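Local coordinates for protein alkyl hydroperoxide reductase, C subunit (Enterococcus faecalis, PDB 5Y63) that probably reduces hydrogen peroxide and organic hydroperoxides to water and alcohols as a thiol-specific two-cysteine peroxiredoxin, protecting the cell against oxidative stress, at residues A[59-64]-A[152-157]; A[64-69]-A[103-108]. All blocks are in the same frame, centred on the assembly; numbering follows the deposited sequence.

Interaction 1 of 2, residues A[59-64]-A[152-157]; sequences PTELGD and IGRNAE
Glu-61 reaches out of helix 58-67 and lays its carboxylate against both the backbone and the guanidinium of Arg-154, the two side chains crossing at about a right angle. Its CG lies anti to the carbonyl carbon (chi1 -65°) and the chain stays extended beyond, which carries the carboxylate straight across to the loop before helix 156-171. The two oxygens divide the work. OE2 takes the backbone N-H on its anti lone pair, Glu-61 OE2 to Arg-154 N 2.7 Å. It also lies in plane at the edge of the guanidinium, where Arg-154 NE gives Glu-61 OE2 a weak second bond, 3.3 Å. Glu-61 OE1 receives Arg-154 NH1 at 2.9 Å in a salt bridge. The carboxylate and guanidinium planes stand 66° apart and NH1 meets OE1 from above the carboxylate plane, so this is not the flat, coplanar bidentate pair. A bend at chi3 (-72°) brings the Arg-154 guanidinium back to the carboxylate already held by its backbone N. In the thioredoxin-like fold of peroxiredoxins, helix 58-67 begins at Cys-58, predicted to be the peroxidatic cysteine; Glu-61 sits about 5 Å from it, side chain to side chain, placing this charge network beside the predicted active site. Arg-131 forms a further salt bridge with Glu-61 OE1, while Arg-154 also donates to Phe-49 O and Ser-133 OG and makes a cation-pi contact with Phe-48. Nearly one turn along the helix the methyl CB of Ala-156 packs against the backbone, 3.6 Å from Asp-64 O. Asn-155 caps helix 156-171 through a weak bond from Glu-157 N to Asn-155 OD1, and Gly-153 O accepts Arg-161 NH2 of the second subunit.

Interaction 2 of 2, residues A[64-69]-A[103-108]; sequences DMQEHY and IKYPML
The Tyr-69 ring receives Tyr-105 on one face: Tyr-105 CB sits over it in a CH-pi contact, 3.8 Å from the ring centroid and displaced toward the rim, and the Tyr-105 ring follows with its edge. The rings form a T-shaped (edge-to-face) pair, with centroids 5.5 Å apart and planes at 71°. Ile-103 CG2 lies over the centre of one face of Tyr-105, whereas Gln-66 N is in plane at the edge of that ring. Tyr-105 CG stands between its backbone N and carbonyl carbon (chi1 51°), an orientation that brings Tyr-105 OH to within 3.7 Å of Met-65 CB. That hydroxyl is hydrogen-bonded to Leu-62 O, and Tyr-69 OH to Glu-78 OE1. In the thioredoxin-like fold this is packing between the C-terminal end of helix 58-67, with the start of helix 69-74, and the loop leading into strand 107-109 of the central sheet. Gln-66 supplies the polar link across it. Its chain bends at chi2 and runs past Tyr-105 in the opposite direction, with amide and ring planes 17° apart. Gln-66 OE1 accepts the backbone N-H of Lys-104 at 2.9 Å; the bond is almost straight at the hydrogen, yet the donor stands above the carbonyl plane. The same oxygen, Gln-66 OE1, is 3.5 Å from Tyr-105 CD2. Lys-104 CB lies 4.0 Å from Tyr-69 CE2, and the rest of the lysine leads away toward Asp-29, a long and weak ion pair.

From the N terminus, the chain runs through strands 23-28, 31-36 and 44-49 into helix 58-67, which serves both contacts and lends Asp-64 to each. Interaction 2 closes a loop of 33 residues that includes the rest of helix 69-74, strand 77-83 and helices 87-96 and 98-101. The chain then continues through strands 128-136 and 142-148 before residues 152-157 return to the helix, so interaction 1 closes a wider loop with interaction 2 nested inside. The helix is thus tied both to the loop leading into strand 107-109, which lies between strands 23-28 and 77-83 in the sheet, and to helix 156-171. Packing of His-68 against Ala-156 and Glu-157 joins the two contacts directly, as does the Tyr-105 to Leu-62 bond.

Interaction 1 of 2, residues A[59-64]-A[152-157]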
ATOM      1  N   PRO A  59      33.301  36.413 -11.844  1.00 78.89           N
ATOM      2  CA  PRO A  59      33.420  37.883 -11.836  1.00 77.60           C
ATOM      3  C   PRO A  59      33.167  38.561 -13.191  1.00 75.61           C
ATOM      4  O   PRO A  59      32.618  39.665 -13.229  1.00 75.51           O
ATOM      5  CB  PRO A  59      34.870  38.121 -11.403  1.00 79.32           C
ATOM      6  CG  PRO A  59      35.256  36.904 -10.647  1.00 79.70           C
ATOM      7  CD  PRO A  59      34.489  35.767 -11.253  1.00 79.44           C
ATOM      8  N   THR A  60      33.571  37.912 -14.281  1.00 72.74           N
ATOM      9  CA  THR A  60      33.378  38.461 -15.623  1.00 71.60           C
ATOM     10  C   THR A  60      31.896  38.513 -15.989  1.00 69.57           C
ATOM     11  O   THR A  60      31.435  39.482 -16.593  1.00 70.10           O
ATOM     12  CB  THR A  60      34.133  37.635 -16.686  1.00 71.97           C
ATOM     13  OG1 THR A  60      35.454  37.338 -16.218  1.00 72.07           O
ATOM     14  CG2 THR A  60      34.231  38.401 -17.999  1.00 73.25           C
ATOM     15  N   GLU A  61      31.158  37.472 -15.617  1.00 67.41           N
ATOM     16  CA  GLU A  61      29.716  37.422 -15.855  1.00 66.32           C
ATOM     17  C   GLU A  61      28.971  38.445 -14.999  1.00 65.77           C
ATOM     18  O   GLU A  61      28.079  39.136 -15.488  1.00 65.56           O
ATOM     19  CB  GLU A  61      29.174  36.021 -15.568  1.00 65.37           C
ATOM     20  CG  GLU A  61      29.707  34.944 -16.498  1.00 65.69           C
ATOM     21  CD  GLU A  61      28.934  33.645 -16.388  1.00 64.65           C
ATOM     22  OE1 GLU A  61      28.716  33.168 -15.257  1.00 65.04           O
ATOM     23  OE2 GLU A  61      28.542  33.096 -17.436  1.00 64.72           O
ATOM     24  N   LEU A  62      29.342  38.529 -13.723  1.00 66.08           N
ATOM     25  CA  LEU A  62      28.737  39.488 -12.793  1.00 66.51           C
ATOM     26  C   LEU A  62      29.096  40.928 -13.163  1.00 67.71           C
ATOM     27  O   LEU A  62      28.259  41.826 -13.059  1.00 67.49           O
ATOM     28  CB  LEU A  62      29.178  39.207 -11.347  1.00 66.62           C
ATOM     29  CG  LEU A  62      28.501  38.090 -10.537  1.00 65.88           C
ATOM     30  CD1 LEU A  62      27.017  38.359 -10.331  1.00 65.15           C
ATOM     31  CD2 LEU A  62      28.707  36.718 -11.159  1.00 66.30           C
ATOM     32  N   GLY A  63      30.343  41.137 -13.585  1.00 68.97           N
ATOM     33  CA  GLY A  63      30.817  42.448 -14.027  1.00 69.70           C
ATOM     34  C   GLY A  63      30.143  42.947 -15.295  1.00 70.10           C
ATOM     35  O   GLY A  63      29.934  44.150 -15.457  1.00 70.58           O
ATOM     36  N   ASP A  64      29.810  42.025 -16.199  1.00 69.66           N
ATOM     37  CA  ASP A  64      29.083  42.373 -17.422  1.00 70.37           C
ATOM     38  C   ASP A  64      27.599  42.625 -17.152  1.00 68.21           C
ATOM     39  O   ASP A  64      26.961  43.391 -17.872  1.00 68.41           O
ATOM     40  CB  ASP A  64      29.259  41.292 -18.499  1.00 71.72           C
ATOM     41  CG  ASP A  64      30.585  41.416 -19.244  1.00 74.86           C
ATOM     42  OD1 ASP A  64      30.943  42.543 -19.657  1.00 76.95           O
ATOM     43  OD2 ASP A  64      31.266  40.386 -19.426  1.00 76.24           O
ATOM     44  N   ILE A 152      30.697  27.116 -19.387  1.00 57.72           N
ATOM     45  CA  ILE A 152      30.021  27.776 -20.503  1.00 58.14           C
ATOM     46  C   ILE A 152      29.481  29.134 -20.044  1.00 58.16           C
ATOM     47  O   ILE A 152      28.410  29.214 -19.438  1.00 57.20           O
ATOM     48  CB  ILE A 152      28.882  26.901 -21.069  1.00 57.77           C
ATOM     49  CG1 ILE A 152      29.444  25.560 -21.562  1.00 58.81           C
ATOM     50  CG2 ILE A 152      28.172  27.621 -22.210  1.00 57.78           C
ATOM     51  CD1 ILE A 152      28.394  24.499 -21.821  1.00 58.59           C
ATOM     52  N   GLY A 153      30.235  30.193 -20.339  1.00 59.35           N
ATOM     53  CA  GLY A 153      29.887  31.552 -19.925  1.00 58.82           C
ATOM     54  C   GLY A 153      28.692  32.146 -20.655  1.00 58.87           C
ATOM     55  O   GLY A 153      28.311  31.679 -21.730  1.00 59.02           O
ATOM     56  N   ARG A 154      28.118  33.195 -20.068  1.00 58.29           N
ATOM     57  CA  ARG A 154      26.895  33.823 -20.578  1.00 57.72           C
ATOM     58  C   ARG A 154      27.169  35.151 -21.282  1.00 58.61           C
ATOM     59  O   ARG A 154      28.282  35.676 -21.234  1.00 57.81           O
ATOM     60  CB  ARG A 154      25.899  34.039 -19.431  1.00 56.59           C
ATOM     61  CG  ARG A 154      25.054  32.817 -19.118  1.00 55.90           C
ATOM     62  CD  ARG A 154      24.385  32.919 -17.757  1.00 55.12           C
ATOM     63  NE  ARG A 154      25.345  32.771 -16.667  1.00 54.79           N
ATOM     64  CZ  ARG A 154      25.030  32.763 -15.374  1.00 54.23           C
ATOM     65  NH1 ARG A 154      25.987  32.621 -14.463  1.00 54.31           N
ATOM     66  NH2 ARG A 154      23.765  32.896 -14.982  1.00 54.11           N
ATOM     67  N   ASN A 155      26.131  35.674 -21.935  1.00 59.74           N
ATOM     68  CA  ASN A 155      26.173  36.969 -22.610  1.00 61.18           C
ATOM     69  C   ASN A 155      25.071  37.883 -22.064  1.00 61.79           C
ATOM     70  O   ASN A 155      23.881  37.634 -22.274  1.00 60.65           O
ATOM     71  CB  ASN A 155      26.005  36.780 -24.123  1.00 61.33           C
ATOM     72  CG  ASN A 155      26.086  38.086 -24.895  1.00 61.99           C
ATOM     73  OD1 ASN A 155      26.717  39.047 -24.456  1.00 62.81           O
ATOM     74  ND2 ASN A 155      25.448  38.123 -26.059  1.00 62.58           N
ATOM     75  N   ALA A 156      25.483  38.943 -21.369  1.00 62.91           N
ATOM     76  CA  ALA A 156      24.556  39.889 -20.746  1.00 62.81           C
ATOM     77  C   ALA A 156      23.646  40.589 -21.756  1.00 63.85           C
ATOM     78  O   ALA A 156      22.486  40.858 -21.456  1.00 64.95           O
ATOM     79  CB  ALA A 156      25.328  40.920 -19.940  1.00 63.17           C
ATOM     80  N   GLU A 157      24.172  40.882 -22.943  1.00 65.05           N
ATOM     81  CA  GLU A 157      23.405  41.570 -23.985  1.00 65.85           C
ATOM     82  C   GLU A 157      22.191  40.754 -24.421  1.00 64.60           C
ATOM     83  O   GLU A 157      21.086  41.286 -24.535  1.00 63.77           O
ATOM     84  CB  GLU A 157      24.290  41.867 -25.199  1.00 68.00           C
ATOM     85  CG  GLU A 157      25.359  42.920 -24.940  1.00 69.92           C
ATOM     86  CD  GLU A 157      26.210  43.215 -26.163  1.00 72.35           C
ATOM     87  OE1 GLU A 157      26.131  42.458 -27.157  1.00 73.65           O
ATOM     88  OE2 GLU A 157      26.967  44.207 -26.130  1.00 73.10           O
TER

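Interaction 2 of 2, residues A[64-69]-A[103-108]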
ATOM      1  N   ASP A  64      29.810  42.025 -16.199  1.00 69.66           N
ATOM      2  CA  ASP A  64      29.083  42.373 -17.422  1.00 70.37           C
ATOM      3  C   ASP A  64      27.599  42.625 -17.152  1.00 68.21           C
ATOM      4  O   ASP A  64      26.961  43.391 -17.872  1.00 68.41           O
ATOM      5  CB  ASP A  64      29.259  41.292 -18.499  1.00 71.72           C
ATOM      6  CG  ASP A  64      30.585  41.416 -19.244  1.00 74.86           C
ATOM      7  OD1 ASP A  64      30.943  42.543 -19.657  1.00 76.95           O
ATOM      8  OD2 ASP A  64      31.266  40.386 -19.426  1.00 76.24           O
ATOM      9  N   MET A  65      27.051  41.979 -16.126  1.00 66.27           N
ATOM     10  CA  MET A  65      25.686  42.271 -15.683  1.00 65.02           C
ATOM     11  C   MET A  65      25.602  43.644 -15.019  1.00 66.45           C
ATOM     12  O   MET A  65      24.563  44.301 -15.082  1.00 67.28           O
ATOM     13  CB  MET A  65      25.172  41.192 -14.722  1.00 62.75           C
ATOM     14  CG  MET A  65      24.717  39.917 -15.412  1.00 60.64           C
ATOM     15  SD  MET A  65      23.264  40.169 -16.452  1.00 58.88           S
ATOM     16  CE  MET A  65      21.963  40.306 -15.231  1.00 58.48           C
ATOM     17  N   GLN A  66      26.690  44.074 -14.385  1.00 67.92           N
ATOM     18  CA  GLN A  66      26.751  45.404 -13.780  1.00 69.77           C
ATOM     19  C   GLN A  66      26.739  46.508 -14.839  1.00 71.13           C
ATOM     20  O   GLN A  66      26.057  47.518 -14.670  1.00 73.08           O
ATOM     21  CB  GLN A  66      27.989  45.540 -12.880  1.00 70.10           C
ATOM     22  CG  GLN A  66      28.174  46.917 -12.253  1.00 71.21           C
ATOM     23  CD  GLN A  66      26.916  47.440 -11.579  1.00 71.04           C
ATOM     24  OE1 GLN A  66      26.221  46.701 -10.881  1.00 70.69           O
ATOM     25  NE2 GLN A  66      26.618  48.718 -11.782  1.00 72.42           N
ATOM     26  N   GLU A  67      27.486  46.312 -15.924  1.00 71.51           N
ATOM     27  CA  GLU A  67      27.515  47.278 -17.026  1.00 72.23           C
ATOM     28  C   GLU A  67      26.124  47.546 -17.601  1.00 70.24           C
ATOM     29  O   GLU A  67      25.808  48.681 -17.959  1.00 71.96           O
ATOM     30  CB  GLU A  67      28.442  46.797 -18.144  1.00 74.43           C
ATOM     31  CG  GLU A  67      29.918  46.838 -17.789  1.00 77.18           C
ATOM     32  CD  GLU A  67      30.799  46.322 -18.909  1.00 80.12           C
ATOM     33  OE1 GLU A  67      30.621  46.769 -20.064  1.00 81.92           O
ATOM     34  OE2 GLU A  67      31.673  45.472 -18.633  1.00 82.02           O
ATOM     35  N   HIS A  68      25.299  46.506 -17.680  1.00 67.01           N
ATOM     36  CA  HIS A  68      23.950  46.622 -18.232  1.00 65.80           C
ATOM     37  C   HIS A  68      22.886  46.816 -17.151  1.00 65.51           C
ATOM     38  O   HIS A  68      21.691  46.788 -17.448  1.00 64.62           O
ATOM     39  CB  HIS A  68      23.614  45.379 -19.059  1.00 64.13           C
ATOM     40  CG  HIS A  68      24.575  45.119 -20.176  1.00 63.91           C
ATOM     41  ND1 HIS A  68      25.796  44.509 -19.982  1.00 63.84           N
ATOM     42  CD2 HIS A  68      24.493  45.379 -21.502  1.00 64.32           C
ATOM     43  CE1 HIS A  68      26.426  44.409 -21.138  1.00 64.18           C
ATOM     44  NE2 HIS A  68      25.656  44.928 -22.077  1.00 64.82           N
ATOM     45  N   TYR A  69      23.310  47.022 -15.906  1.00 66.25           N
ATOM     46  CA  TYR A  69      22.377  47.142 -14.788  1.00 67.69           C
ATOM     47  C   TYR A  69      21.599  48.453 -14.844  1.00 69.55           C
ATOM     48  O   TYR A  69      20.415  48.486 -14.505  1.00 70.20           O
ATOM     49  CB  TYR A  69      23.115  47.020 -13.451  1.00 68.03           C
ATOM     50  CG  TYR A  69      22.218  47.135 -12.236  1.00 68.42           C
ATOM     51  CD1 TYR A  69      21.067  46.359 -12.117  1.00 68.06           C
ATOM     52  CD2 TYR A  69      22.528  48.012 -11.200  1.00 69.65           C
ATOM     53  CE1 TYR A  69      20.245  46.462 -11.005  1.00 68.47           C
ATOM     54  CE2 TYR A  69      21.715  48.120 -10.084  1.00 70.13           C
ATOM     55  CZ  TYR A  69      20.575  47.344  -9.990  1.00 69.27           C
ATOM     56  OH  TYR A  69      19.765  47.449  -8.884  1.00 68.83           O
ATOM     57  N   ILE A 103      29.668  46.082  -8.139  1.00 67.42           N
ATOM     58  CA  ILE A 103      28.288  45.602  -8.268  1.00 65.38           C
ATOM     59  C   ILE A 103      27.331  46.366  -7.354  1.00 65.08           C
ATOM     60  O   ILE A 103      27.462  46.325  -6.130  1.00 65.60           O
ATOM     61  CB  ILE A 103      28.174  44.093  -7.958  1.00 63.73           C
ATOM     62  CG1 ILE A 103      28.916  43.276  -9.021  1.00 63.35           C
ATOM     63  CG2 ILE A 103      26.713  43.662  -7.894  1.00 62.80           C
ATOM     64  CD1 ILE A 103      29.067  41.810  -8.675  1.00 62.52           C
ATOM     65  N   LYS A 104      26.362  47.044  -7.963  1.00 64.34           N
ATOM     66  CA  LYS A 104      25.363  47.817  -7.232  1.00 64.27           C
ATOM     67  C   LYS A 104      24.096  47.014  -6.947  1.00 61.27           C
ATOM     68  O   LYS A 104      23.322  47.383  -6.068  1.00 60.65           O
ATOM     69  CB  LYS A 104      25.001  49.089  -8.010  1.00 66.52           C
ATOM     70  CG  LYS A 104      26.119  50.120  -8.088  1.00 68.51           C
ATOM     71  CD  LYS A 104      26.380  50.764  -6.735  1.00 70.22           C
ATOM     72  CE  LYS A 104      27.348  51.932  -6.835  1.00 72.61           C
ATOM     73  NZ  LYS A 104      27.382  52.733  -5.579  1.00 73.98           N
ATOM     74  N   TYR A 105      23.882  45.927  -7.688  1.00 59.20           N
ATOM     75  CA  TYR A 105      22.676  45.105  -7.515  1.00 57.66           C
ATOM     76  C   TYR A 105      22.788  44.181  -6.294  1.00 56.05           C
ATOM     77  O   TYR A 105      23.894  43.926  -5.813  1.00 56.05           O
ATOM     78  CB  TYR A 105      22.328  44.314  -8.795  1.00 56.75           C
ATOM     79  CG  TYR A 105      23.442  43.505  -9.432  1.00 55.81           C
ATOM     80  CD1 TYR A 105      23.789  42.248  -8.943  1.00 54.64           C
ATOM     81  CD2 TYR A 105      24.119  43.979 -10.555  1.00 55.95           C
ATOM     82  CE1 TYR A 105      24.794  41.499  -9.536  1.00 53.97           C
ATOM     83  CE2 TYR A 105      25.126  43.238 -11.155  1.00 55.54           C
ATOM     84  CZ  TYR A 105      25.460  41.999 -10.642  1.00 54.50           C
ATOM     85  OH  TYR A 105      26.461  41.263 -11.235  1.00 53.29           O
ATOM     86  N   PRO A 106      21.638  43.706  -5.772  1.00 54.46           N
ATOM     87  CA  PRO A 106      21.650  42.830  -4.596  1.00 53.91           C
ATOM     88  C   PRO A 106      22.136  41.410  -4.895  1.00 52.68           C
ATOM     89  O   PRO A 106      21.637  40.764  -5.815  1.00 52.26           O
ATOM     90  CB  PRO A 106      20.180  42.812  -4.150  1.00 53.35           C
ATOM     91  CG  PRO A 106      19.404  43.157  -5.365  1.00 53.38           C
ATOM     92  CD  PRO A 106      20.267  44.105  -6.139  1.00 54.23           C
ATOM     93  N   MET A 107      23.105  40.943  -4.110  1.00 52.41           N
ATOM     94  CA  MET A 107      23.632  39.589  -4.231  1.00 52.12           C
ATOM     95  C   MET A 107      22.980  38.674  -3.194  1.00 51.91           C
ATOM     96  O   MET A 107      23.305  38.739  -2.004  1.00 51.79           O
ATOM     97  CB  MET A 107      25.145  39.602  -4.026  1.00 53.02           C
ATOM     98  CG  MET A 107      25.887  40.570  -4.929  1.00 54.09           C
ATOM     99  SD  MET A 107      27.667  40.484  -4.667  1.00 55.50           S
ATOM    100  CE  MET A 107      28.055  38.946  -5.503  1.00 54.59           C
ATOM    101  N   LEU A 108      22.060  37.826  -3.649  1.00 50.79           N
ATOM    102  CA  LEU A 108      21.335  36.925  -2.754  1.00 50.43           C
ATOM    103  C   LEU A 108      22.215  35.759  -2.317  1.00 49.95           C
ATOM    104  O   LEU A 108      22.993  35.225  -3.107  1.00 49.31           O
ATOM    105  CB  LEU A 108      20.074  36.380  -3.428  1.00 50.01           C
ATOM    106  CG  LEU A 108      19.049  37.385  -3.962  1.00 50.39           C
ATOM    107  CD1 LEU A 108      17.813  36.645  -4.454  1.00 50.16           C
ATOM    108  CD2 LEU A 108      18.666  38.421  -2.917  1.00 50.93           C
TER